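Aminopeptidase N family protein (PDB 4FGM) binds zinc and, as a member of the M61 peptidase family, probably acts as an aminopeptidase that removes residues from the N-terminal ends of peptides. Local coordinates at residues T423-L428 with F439-L444. Sequence-based numbering, arbitrary orientation.
Sequences TVINWL and FLKDAL
I425 and L440 reach past each other in opposite directions from two helices. One methyl of L440, CD2, does most of the touching: it sits 3.5 Å from I425 CG1 and 3.6 Å from I425 CB, against the root of the isoleucine. In return I425 CD1 runs on toward the opposing backbone, 4.1 Å from L440 CB. CG1 of I425 and CG of L440 both stand anti to their backbone N (chi1 -167° and -165°), and I425 stays extended through chi2, which carries CD1 on to K441. I425 CD1 lies 3.6 Å from K441 CG, in the aliphatic part of the lysine, the two chains crossing nearly at right angles; K441 then stretches out along the exposed border of the contact. L428, one turn on from I425, adds a looser touch, its CD1 4.3 Å from L440 CD2. The motif is an antiparallel helical hairpin: 423-429 and 437-445 are joined by a short connection, and the axes of the two segments stand 11.0 Å apart at 164°, a separation bridged by the I425, L428 and L440 side chains. I434 and I436 of that connection pack on L428. Beyond this layer, V424 leans on F305 and L444 on W304, both from helix 303-306, while F439 lies against S386, L387 and M390 of helix 378-394. On the far flank, W427 rests on helix 401-413, its NE1 hydrogen-bonded to E411.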
loop_
_atom_site.group_PDB
_atom_site.type_symbol
_atom_site.label_atom_id
_atom_site.label_comp_id
_atom_site.label_asym_id
_atom_site.label_seq_id
_atom_site.Cartn_x
_atom_site.Cartn_y
_atom_site.Cartn_z
ATOM N N THR A 423 -13.891 -19.195 2.082
ATOM C CA THR A 423 -13.041 -20.139 1.360
ATOM C C THR A 423 -11.773 -20.564 2.091
ATOM O O THR A 423 -11.519 -21.758 2.254
ATOM C CB THR A 423 -12.624 -19.576 -0.019
ATOM O OG1 THR A 423 -13.790 -19.386 -0.834
ATOM C CG2 THR A 423 -11.659 -20.536 -0.722
ATOM N N VAL A 424 -10.972 -19.596 2.524
ATOM C CA VAL A 424 -9.720 -19.906 3.206
ATOM C C VAL A 424 -9.880 -20.690 4.513
ATOM O O VAL A 424 -9.159 -21.662 4.742
ATOM C CB VAL A 424 -8.896 -18.617 3.472
ATOM C CG1 VAL A 424 -7.642 -18.942 4.282
ATOM C CG2 VAL A 424 -8.494 -17.987 2.148
ATOM N N ILE A 425 -10.813 -20.291 5.372
ATOM C CA ILE A 425 -10.985 -21.021 6.627
ATOM C C ILE A 425 -11.491 -22.446 6.363
ATOM O O ILE A 425 -10.991 -23.406 6.958
ATOM C CB ILE A 425 -11.944 -20.287 7.605
ATOM C CG1 ILE A 425 -11.833 -20.920 8.996
ATOM C CG2 ILE A 425 -13.382 -20.353 7.106
ATOM C CD1 ILE A 425 -12.681 -20.243 10.059
ATOM N N ASN A 426 -12.464 -22.589 5.462
ATOM C CA ASN A 426 -12.988 -23.907 5.130
ATOM C C ASN A 426 -11.896 -24.760 4.497
ATOM O O ASN A 426 -11.794 -25.957 4.772
ATOM C CB ASN A 426 -14.170 -23.786 4.175
ATOM C CG ASN A 426 -15.401 -23.210 4.845
ATOM O OD1 ASN A 426 -16.409 -22.959 4.195
ATOM N ND2 ASN A 426 -15.325 -23.004 6.153
ATOM N N TRP A 427 -11.073 -24.136 3.658
ATOM C CA TRP A 427 -9.980 -24.839 2.991
ATOM C C TRP A 427 -9.032 -25.413 4.043
ATOM O O TRP A 427 -8.484 -26.501 3.876
ATOM C CB TRP A 427 -9.213 -23.882 2.075
ATOM C CG TRP A 427 -8.215 -24.560 1.191
ATOM C CD1 TRP A 427 -8.446 -25.106 -0.037
ATOM C CD2 TRP A 427 -6.830 -24.788 1.478
ATOM N NE1 TRP A 427 -7.289 -25.660 -0.537
ATOM C CE2 TRP A 427 -6.283 -25.476 0.371
ATOM C CE3 TRP A 427 -5.996 -24.474 2.558
ATOM C CZ2 TRP A 427 -4.938 -25.862 0.319
ATOM C CZ3 TRP A 427 -4.655 -24.858 2.504
ATOM C CH2 TRP A 427 -4.142 -25.541 1.391
ATOM N N LEU A 428 -8.837 -24.674 5.130
ATOM C CA LEU A 428 -7.961 -25.132 6.200
ATOM C C LEU A 428 -8.676 -26.143 7.097
ATOM O O LEU A 428 -8.056 -27.082 7.601
ATOM C CB LEU A 428 -7.469 -23.937 7.024
ATOM C CG LEU A 428 -6.493 -23.001 6.300
ATOM C CD1 LEU A 428 -6.400 -21.663 7.030
ATOM C CD2 LEU A 428 -5.137 -23.668 6.205
ATOM N N PHE A 439 -9.525 -20.640 16.360
ATOM C CA PHE A 439 -8.618 -19.509 16.383
ATOM C C PHE A 439 -8.927 -18.482 15.298
ATOM O O PHE A 439 -9.097 -17.297 15.586
ATOM C CB PHE A 439 -7.178 -19.969 16.206
ATOM C CG PHE A 439 -6.289 -18.903 15.652
ATOM C CD1 PHE A 439 -5.860 -17.848 16.450
ATOM C CD2 PHE A 439 -5.935 -18.917 14.308
ATOM C CE1 PHE A 439 -5.100 -16.805 15.912
ATOM C CE2 PHE A 439 -5.177 -17.883 13.755
ATOM C CZ PHE A 439 -4.754 -16.826 14.560
ATOM N N LEU A 440 -8.984 -18.944 14.050
ATOM C CA LEU A 440 -9.233 -18.068 12.915
ATOM C C LEU A 440 -10.582 -17.345 12.973
ATOM O O LEU A 440 -10.671 -16.178 12.589
ATOM C CB LEU A 440 -9.099 -18.850 11.601
ATOM C CG LEU A 440 -8.970 -17.989 10.331
ATOM C CD1 LEU A 440 -7.696 -17.164 10.396
ATOM C CD2 LEU A 440 -8.946 -18.867 9.099
ATOM N N LYS A 441 -11.624 -18.023 13.447
ATOM C CA LYS A 441 -12.937 -17.387 13.557
ATOM C C LYS A 441 -12.900 -16.243 14.571
ATOM O O LYS A 441 -13.526 -15.203 14.366
ATOM C CB LYS A 441 -14.012 -18.391 13.985
ATOM C CG LYS A 441 -14.609 -19.202 12.858
ATOM C CD LYS A 441 -15.742 -20.067 13.381
ATOM C CE LYS A 441 -16.266 -21.014 12.319
ATOM N NZ LYS A 441 -17.279 -21.942 12.894
ATOM N N ASP A 442 -12.179 -16.438 15.671
ATOM C CA ASP A 442 -12.078 -15.394 16.688
ATOM C C ASP A 442 -11.202 -14.268 16.166
ATOM O O ASP A 442 -11.491 -13.093 16.385
ATOM C CB ASP A 442 -11.488 -15.940 17.996
ATOM C CG ASP A 442 -12.409 -16.939 18.684
ATOM O OD1 ASP A 442 -13.637 -16.873 18.460
ATOM O OD2 ASP A 442 -11.904 -17.782 19.458
ATOM N N ALA A 443 -10.136 -14.637 15.462
ATOM C CA ALA A 443 -9.208 -13.665 14.900
ATOM C C ALA A 443 -9.904 -12.811 13.849
ATOM O O ALA A 443 -9.627 -11.619 13.715
ATOM C CB ALA A 443 -8.015 -14.386 14.273
ATOM N N LEU A 444 -10.822 -13.437 13.123
ATOM C CA LEU A 444 -11.555 -12.789 12.047
ATOM C C LEU A 444 -12.822 -12.017 12.416
ATOM O O LEU A 444 -13.093 -10.959 11.842
ATOM C CB LEU A 444 -11.914 -13.836 10.983
ATOM C CG LEU A 444 -11.087 -13.984 9.698
ATOM C CD1 LEU A 444 -9.598 -14.000 9.987
ATOM C CD2 LEU A 444 -11.516 -15.263 9.000
#